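Local coordinates for lactococcus lactis MG1363 DpsA (Lactococcus lactis, PDB 1ZS3), which assembles into a twelve-subunit shell of the Dps family, binds DNA with the help of an N-terminal helix, and probably protects the cell against oxidative stress, at residues A[33-38]-A[73-78]; A[39-44]-A[66-71]; A[120-125]-A[156-161]. All blocks are in the same frame, centred on the assembly; numbering follows the deposited sequence.

In the fold
After the N-terminal helix 5-23, helix 27-51 opens the first hairpin, and it pairs with helix 55-81 twice. Contact 1 closes the longer loop; contact 2 lies within it, closer to the turn, so the two contacts mark successive levels of one helix pair, their centres about 10 Å apart. The chain then passes through the short helix 90-96 and enters helix 111-138, which contact 3 joins to helix 142-165. This second hairpin follows the first in series, without nesting or crossing. Contact 3 lies closer to contact 2, about 13 Å between centres, than to contact 1, about 17 Å. Side-chain contacts between the hairpins unite them into the ferritin-like four-helix bundle.

Contact 1 of 3, residues A[33-38]-A[73-78]; sequences HVLSNL and FKISDL
With CG of L35 turned anti to its carbonyl carbon (chi1 -69°) and the chain then extended (chi2 170°), the isobutyl fork spreads its two methyls toward helix 55-81, where S76 and I75 receive them. S76 has the same kind of first torsion (chi1 -70°), which keeps OG beside its own backbone N and close to the preceding helical turn. There the hydroxyl is hydrogen-bonded to the carbonyl oxygen of F72, which satisfies it within its own helix; toward the leucine it makes only van der Waals contact. The fork straddles this oxygen almost evenly: L35 CD2 lies 3.9 Å from S76 OG, and L35 CD1 lies 4.1 Å from it. The same CD2 methyl also reaches the branch point of the neighbouring isoleucine, with L35 CD2 to I75 CB at 4.2 Å. Here the first two long helices of the ferritin-like four-helix bundle run roughly antiparallel, and a single leucine makes the closest connection between these segments. F72, L79 and V86 also pack on L35, while V34 and I75, although not in direct contact, both pack on L151 of helix 142-165, which ties this helix pair to the rest of the bundle. Beyond the core, D77 OD2 forms a salt bridge with R62 of a second subunit, placing the far flank of helix 55-81 at a subunit interface within the dodecamer.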
# COMPACT_ATOMS: atom_id res chain seq x y z
N HIS A 33 -29.50 15.41 22.35
CA HIS A 33 -30.51 14.71 21.62
C HIS A 33 -29.93 14.10 20.32
O HIS A 33 -30.37 13.03 19.85
CB HIS A 33 -31.59 15.69 21.26
CG HIS A 33 -32.48 16.14 22.40
ND1 HIS A 33 -33.11 15.25 23.35
CD2 HIS A 33 -32.98 17.38 22.67
CE1 HIS A 33 -33.86 15.96 24.17
NE2 HIS A 33 -33.86 17.22 23.76
N VAL A 34 -28.97 14.80 19.71
CA VAL A 34 -28.44 14.37 18.44
C VAL A 34 -27.62 13.16 18.72
O VAL A 34 -27.84 12.13 18.10
CB VAL A 34 -27.59 15.43 17.78
CG1 VAL A 34 -26.84 14.84 16.63
CG2 VAL A 34 -28.47 16.56 17.33
N LEU A 35 -26.75 13.27 19.73
CA LEU A 35 -25.87 12.18 20.12
C LEU A 35 -26.58 10.97 20.64
O LEU A 35 -26.06 9.84 20.53
CB LEU A 35 -24.95 12.63 21.26
CG LEU A 35 -23.91 13.66 20.89
CD1 LEU A 35 -23.28 14.15 22.16
CD2 LEU A 35 -22.87 13.01 19.97
N SER A 36 -27.74 11.19 21.24
CA SER A 36 -28.46 10.06 21.85
C SER A 36 -29.13 9.34 20.71
O SER A 36 -29.10 8.11 20.65
CB SER A 36 -29.43 10.45 22.96
OG SER A 36 -28.76 10.71 24.19
N ASN A 37 -29.74 10.12 19.82
CA ASN A 37 -30.27 9.60 18.57
C ASN A 37 -29.23 8.78 17.80
O ASN A 37 -29.55 7.72 17.27
CB ASN A 37 -30.84 10.73 17.69
CG ASN A 37 -32.18 11.27 18.21
OD1 ASN A 37 -32.72 10.75 19.18
ND2 ASN A 37 -32.69 12.33 17.59
N LEU A 38 -27.98 9.25 17.74
CA LEU A 38 -26.92 8.56 17.03
C LEU A 38 -26.78 7.16 17.56
O LEU A 38 -26.70 6.21 16.79
CB LEU A 38 -25.59 9.30 17.13
CG LEU A 38 -25.50 10.53 16.24
CD1 LEU A 38 -24.23 11.24 16.60
CD2 LEU A 38 -25.58 10.18 14.75
N PHE A 73 -18.21 9.80 18.34
CA PHE A 73 -16.91 10.19 18.90
C PHE A 73 -16.43 11.55 18.34
O PHE A 73 -15.76 12.30 19.02
CB PHE A 73 -15.83 9.13 18.61
CG PHE A 73 -15.94 7.89 19.46
CD1 PHE A 73 -16.40 6.69 18.91
CD2 PHE A 73 -15.59 7.91 20.81
CE1 PHE A 73 -16.50 5.56 19.68
CE2 PHE A 73 -15.72 6.76 21.60
CZ PHE A 73 -16.17 5.58 21.03
N LYS A 74 -16.81 11.87 17.12
CA LYS A 74 -16.22 13.03 16.49
C LYS A 74 -16.81 14.30 17.13
O LYS A 74 -16.09 15.25 17.42
CB LYS A 74 -16.41 13.00 14.97
CG LYS A 74 -15.57 13.98 14.21
CD LYS A 74 -16.29 14.53 12.95
CE LYS A 74 -15.31 14.76 11.75
NZ LYS A 74 -15.79 15.85 10.82
N ILE A 75 -18.12 14.29 17.30
CA ILE A 75 -18.87 15.40 17.86
C ILE A 75 -18.71 15.55 19.36
O ILE A 75 -18.69 16.68 19.87
CB ILE A 75 -20.33 15.26 17.44
CG1 ILE A 75 -20.39 15.24 15.91
CG2 ILE A 75 -21.16 16.46 17.91
CD1 ILE A 75 -21.76 15.29 15.42
N SER A 76 -18.57 14.42 20.05
CA SER A 76 -18.33 14.38 21.45
C SER A 76 -17.06 15.09 21.67
O SER A 76 -16.96 15.94 22.53
CB SER A 76 -18.29 12.96 22.02
OG SER A 76 -19.59 12.39 21.98
N ASP A 77 -16.05 14.70 20.90
CA ASP A 77 -14.72 15.30 21.01
C ASP A 77 -14.80 16.76 20.72
O ASP A 77 -14.09 17.53 21.37
CB ASP A 77 -13.74 14.66 20.06
CG ASP A 77 -13.17 13.43 20.60
OD1 ASP A 77 -12.74 12.55 19.85
OD2 ASP A 77 -13.12 13.22 21.82
N LEU A 78 -15.63 17.16 19.75
CA LEU A 78 -15.67 18.55 19.38
C LEU A 78 -16.25 19.32 20.56
O LEU A 78 -15.80 20.43 20.85
CB LEU A 78 -16.51 18.76 18.13
CG LEU A 78 -15.75 18.51 16.82
CD1 LEU A 78 -16.70 18.53 15.64
CD2 LEU A 78 -14.64 19.54 16.58

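Contact 2 of 3, residues A[39-44]-A[66-71]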
# COMPACT_ATOMS: atom_id res chain seq x y z
N PHE A 39 -26.73 7.02 18.89
CA PHE A 39 -26.45 5.73 19.49
C PHE A 39 -27.61 4.79 19.42
O PHE A 39 -27.39 3.58 19.31
CB PHE A 39 -25.96 5.87 20.91
CG PHE A 39 -24.84 4.96 21.21
CD1 PHE A 39 -23.54 5.41 21.22
CD2 PHE A 39 -25.08 3.63 21.40
CE1 PHE A 39 -22.51 4.55 21.48
CE2 PHE A 39 -24.05 2.75 21.64
CZ PHE A 39 -22.77 3.22 21.69
N ILE A 40 -28.84 5.30 19.44
CA ILE A 40 -29.97 4.39 19.43
C ILE A 40 -30.15 3.93 18.00
O ILE A 40 -30.44 2.76 17.80
CB ILE A 40 -31.26 5.04 20.10
CG1 ILE A 40 -31.49 4.40 21.46
CG2 ILE A 40 -32.49 4.84 19.29
CD1 ILE A 40 -30.35 4.58 22.41
N GLU A 41 -30.00 4.81 17.02
CA GLU A 41 -29.90 4.40 15.62
C GLU A 41 -28.82 3.34 15.43
O GLU A 41 -29.08 2.36 14.80
CB GLU A 41 -29.59 5.57 14.72
CG GLU A 41 -30.10 5.34 13.33
CD GLU A 41 -31.57 5.63 13.18
OE1 GLU A 41 -32.34 4.67 12.95
OE2 GLU A 41 -31.94 6.82 13.29
N ASN A 42 -27.64 3.52 15.99
CA ASN A 42 -26.60 2.52 15.94
C ASN A 42 -27.11 1.12 16.25
O ASN A 42 -26.78 0.14 15.56
CB ASN A 42 -25.44 2.90 16.87
CG ASN A 42 -24.35 1.86 16.91
OD1 ASN A 42 -23.89 1.48 17.97
ND2 ASN A 42 -23.93 1.42 15.74
N ILE A 43 -27.90 1.01 17.30
CA ILE A 43 -28.42 -0.28 17.76
C ILE A 43 -29.46 -0.78 16.78
O ILE A 43 -29.53 -1.95 16.42
CB ILE A 43 -29.01 -0.16 19.19
CG1 ILE A 43 -28.06 0.64 20.09
CG2 ILE A 43 -29.37 -1.54 19.72
CD1 ILE A 43 -27.54 -0.08 21.31
N ARG A 44 -30.28 0.13 16.30
CA ARG A 44 -31.32 -0.18 15.35
C ARG A 44 -30.75 -0.68 14.05
O ARG A 44 -31.33 -1.56 13.42
CB ARG A 44 -32.19 1.07 15.12
CG ARG A 44 -33.41 1.19 16.04
CD ARG A 44 -34.68 0.67 15.40
NE ARG A 44 -35.14 1.60 14.36
CZ ARG A 44 -35.72 1.24 13.21
NH1 ARG A 44 -35.93 -0.04 12.88
NH2 ARG A 44 -36.07 2.20 12.38
N GLN A 66 -21.46 1.93 11.71
CA GLN A 66 -20.10 2.36 12.03
C GLN A 66 -19.90 3.86 11.87
O GLN A 66 -19.09 4.46 12.59
CB GLN A 66 -19.06 1.57 11.20
CG GLN A 66 -17.85 1.19 12.08
CD GLN A 66 -16.46 1.60 11.47
OE1 GLN A 66 -15.59 2.12 12.20
NE2 GLN A 66 -16.29 1.32 10.15
N ARG A 67 -20.65 4.46 10.94
CA ARG A 67 -20.54 5.87 10.71
C ARG A 67 -21.22 6.65 11.83
O ARG A 67 -20.79 7.76 12.17
CB ARG A 67 -21.14 6.27 9.36
CG ARG A 67 -20.53 5.61 8.12
CD ARG A 67 -19.12 6.06 7.73
NE ARG A 67 -19.23 7.22 6.85
CZ ARG A 67 -18.90 8.48 7.16
NH1 ARG A 67 -19.09 9.45 6.26
NH2 ARG A 67 -18.37 8.77 8.35
N GLU A 68 -22.30 6.10 12.37
CA GLU A 68 -23.05 6.78 13.44
C GLU A 68 -22.21 6.78 14.71
O GLU A 68 -22.18 7.77 15.41
CB GLU A 68 -24.43 6.15 13.62
CG GLU A 68 -25.38 6.29 12.42
CD GLU A 68 -26.24 7.55 12.38
OE1 GLU A 68 -27.33 7.54 12.98
OE2 GLU A 68 -25.87 8.55 11.72
N VAL A 69 -21.47 5.72 14.99
CA VAL A 69 -20.53 5.70 16.09
C VAL A 69 -19.33 6.62 15.84
O VAL A 69 -18.75 7.15 16.77
CB VAL A 69 -20.01 4.28 16.28
CG1 VAL A 69 -18.84 4.21 17.30
CG2 VAL A 69 -21.14 3.35 16.68
N GLU A 70 -18.94 6.74 14.58
CA GLU A 70 -17.85 7.59 14.18
C GLU A 70 -18.17 9.05 14.45
O GLU A 70 -17.29 9.82 14.84
CB GLU A 70 -17.57 7.40 12.70
CG GLU A 70 -16.27 6.67 12.36
CD GLU A 70 -16.15 6.37 10.85
OE1 GLU A 70 -16.05 7.34 10.03
OE2 GLU A 70 -16.18 5.18 10.49
N TYR A 71 -19.41 9.43 14.17
CA TYR A 71 -19.88 10.78 14.40
C TYR A 71 -20.12 10.97 15.90
O TYR A 71 -19.97 12.08 16.40
CB TYR A 71 -21.17 11.05 13.58
CG TYR A 71 -20.87 11.44 12.16
CD1 TYR A 71 -20.12 12.55 11.90
CD2 TYR A 71 -21.31 10.68 11.09
CE1 TYR A 71 -19.82 12.91 10.64
CE2 TYR A 71 -21.01 11.04 9.79
CZ TYR A 71 -20.24 12.16 9.59
OH TYR A 71 -19.88 12.58 8.33
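In segment 39-44, E41 and N42 make the contact with 66-71, meeting E68 and V69 midway along the first hairpin of the ferritin-like four-helix bundle. Ahead of them comes F39, whose ring stacks on F93 of the short helix 90-96 and meets F72 edge-to-face; it also packs on I43 of a second subunit. E41 follows, with its chain bent at chi2 (81°), and it offers its aliphatic part to the neighbouring acid: E41 CB is 3.5 Å from E68 OE1, and E41 CG is 3.6 Å from that oxygen. The two carboxylate planes are turned 46° apart, and E41 OE2 stays 4.7 Å from E68 OE1. The closeness of two buried acids is probably eased by an amide: NE2 of Q125, on helix 111-138, is hydrogen-bonded to both E41 OE2 and E68 OE1, so the second hairpin of the bundle contributes the polar link. N42 is next, on the flank facing the second subunit, where F39 of that chain packs on it. Because its CG stands anti to the backbone N (chi1 178°), the amide is carried across to V69 and lies against one methyl. V69 CG2 sits 3.5 Å from N42 ND2 and 3.6 Å from N42 OD1, touching both arms of the amide at nearly equal range.

Contact 3 of 3, residues A[120-125]-A[156-161]; sequences VDFQAQ and LQVIRN
F122 packs against I159 and V158, and this apolar trio forms the tight part of the contact. The closest approach is at the root of the phenylalanine, F122 CB to I159 CG1 at 3.8 Å, while the ring itself is met by V158. One valine methyl, V158 CG1, stands 4.3 Å above the ring plane, over its centre. On the opposite face the amide nitrogen Q125 NE2 lies 3.7 Å from that plane, displaced toward the rim, so the ring is sandwiched between a methyl and an amide. I159 bends inward with CG1 beside its own backbone N (chi1 -74°), which lets CD1 end 4.1 Å from the backbone nitrogen Q123 N. The segments lie on the last two helices of the ferritin-like bundle; the axes of 120-125 and 156-161 run nearly antiparallel, at 159°, and approach to 9.5 Å. I64 of helix 55-81 packs on both F122 and V158, extending this core into the first hairpin. By contrast, the Q123 side chain marks the looser margin: partly exposed, it comes no nearer than 4.6 Å to 156-161 and packs instead on F173 near the C terminus. On the outer flank, R160 NE forms a salt bridge with D81 of a neighbouring chain.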
# COMPACT_ATOMS: atom_id res chain seq x y z
N VAL A 120 -37.41 7.49 7.71
CA VAL A 120 -38.20 8.27 8.69
C VAL A 120 -37.35 8.63 9.90
O VAL A 120 -37.19 9.79 10.21
CB VAL A 120 -39.51 7.48 9.13
CG1 VAL A 120 -40.15 8.09 10.35
CG2 VAL A 120 -40.50 7.44 7.95
N ASP A 121 -36.79 7.63 10.58
CA ASP A 121 -35.75 7.84 11.57
C ASP A 121 -34.78 9.01 11.22
O ASP A 121 -34.57 9.89 12.05
CB ASP A 121 -34.93 6.55 11.72
CG ASP A 121 -35.40 5.70 12.86
OD1 ASP A 121 -34.61 4.93 13.46
OD2 ASP A 121 -36.56 5.72 13.23
N PHE A 122 -34.19 9.00 10.02
CA PHE A 122 -33.12 9.95 9.65
C PHE A 122 -33.68 11.32 9.35
O PHE A 122 -33.01 12.30 9.58
CB PHE A 122 -32.29 9.43 8.47
CG PHE A 122 -31.15 8.56 8.89
CD1 PHE A 122 -31.32 7.20 9.02
CD2 PHE A 122 -29.93 9.09 9.17
CE1 PHE A 122 -30.29 6.39 9.43
CE2 PHE A 122 -28.89 8.27 9.59
CZ PHE A 122 -29.08 6.92 9.72
N GLN A 123 -34.90 11.38 8.85
CA GLN A 123 -35.58 12.65 8.58
C GLN A 123 -35.80 13.27 9.92
O GLN A 123 -35.74 14.47 10.07
CB GLN A 123 -36.94 12.42 7.91
CG GLN A 123 -37.17 13.09 6.53
CD GLN A 123 -38.20 12.37 5.62
OE1 GLN A 123 -38.62 12.93 4.59
NE2 GLN A 123 -38.58 11.15 5.99
N ALA A 124 -36.02 12.40 10.92
CA ALA A 124 -36.30 12.85 12.30
C ALA A 124 -35.05 13.33 12.95
O ALA A 124 -35.08 14.33 13.64
CB ALA A 124 -36.97 11.77 13.15
N GLN A 125 -33.90 12.67 12.73
CA GLN A 125 -32.65 13.15 13.33
C GLN A 125 -32.33 14.58 12.84
O GLN A 125 -31.69 15.34 13.59
CB GLN A 125 -31.43 12.28 12.99
CG GLN A 125 -31.54 10.79 13.35
CD GLN A 125 -30.23 10.10 13.25
OE1 GLN A 125 -29.19 10.72 13.41
NE2 GLN A 125 -30.25 8.81 12.96
N LEU A 156 -28.69 13.41 4.89
CA LEU A 156 -29.43 13.67 3.64
C LEU A 156 -29.10 12.67 2.54
O LEU A 156 -29.95 12.31 1.72
CB LEU A 156 -29.09 15.05 3.10
CG LEU A 156 -30.23 16.05 3.11
CD1 LEU A 156 -31.06 15.86 4.32
CD2 LEU A 156 -29.67 17.48 3.02
N GLN A 157 -27.85 12.22 2.52
CA GLN A 157 -27.33 11.30 1.54
C GLN A 157 -27.88 9.95 1.83
O GLN A 157 -28.41 9.32 0.92
CB GLN A 157 -25.83 11.30 1.69
CG GLN A 157 -25.01 10.58 0.70
CD GLN A 157 -23.58 10.42 1.22
OE1 GLN A 157 -23.00 11.37 1.77
NE2 GLN A 157 -23.04 9.23 1.11
N VAL A 158 -27.81 9.51 3.09
CA VAL A 158 -28.37 8.21 3.43
C VAL A 158 -29.85 8.11 3.06
O VAL A 158 -30.29 7.02 2.65
CB VAL A 158 -28.22 7.88 4.92
CG1 VAL A 158 -29.05 6.67 5.27
CG2 VAL A 158 -26.75 7.64 5.28
N ILE A 159 -30.61 9.20 3.23
CA ILE A 159 -32.05 9.20 2.99
C ILE A 159 -32.28 8.95 1.53
O ILE A 159 -33.27 8.30 1.18
CB ILE A 159 -32.72 10.56 3.40
CG1 ILE A 159 -32.81 10.69 4.93
CG2 ILE A 159 -34.15 10.72 2.79
CD1 ILE A 159 -32.83 12.14 5.42
N ARG A 160 -31.43 9.51 0.68
CA ARG A 160 -31.67 9.44 -0.75
C ARG A 160 -31.14 8.17 -1.28
O ARG A 160 -31.57 7.78 -2.31
CB ARG A 160 -31.03 10.61 -1.48
CG ARG A 160 -31.31 10.59 -2.99
CD ARG A 160 -30.93 11.89 -3.70
NE ARG A 160 -29.49 12.10 -3.62
CZ ARG A 160 -28.64 11.90 -4.61
NH1 ARG A 160 -29.06 11.51 -5.80
NH2 ARG A 160 -27.37 12.11 -4.40
N ASN A 161 -30.24 7.53 -0.58
CA ASN A 161 -29.71 6.22 -1.03
C ASN A 161 -30.69 5.13 -0.69
O ASN A 161 -30.97 4.29 -1.54
CB ASN A 161 -28.39 5.86 -0.34
CG ASN A 161 -27.16 6.45 -1.02
OD1 ASN A 161 -27.22 7.01 -2.14
ND2 ASN A 161 -26.03 6.30 -0.35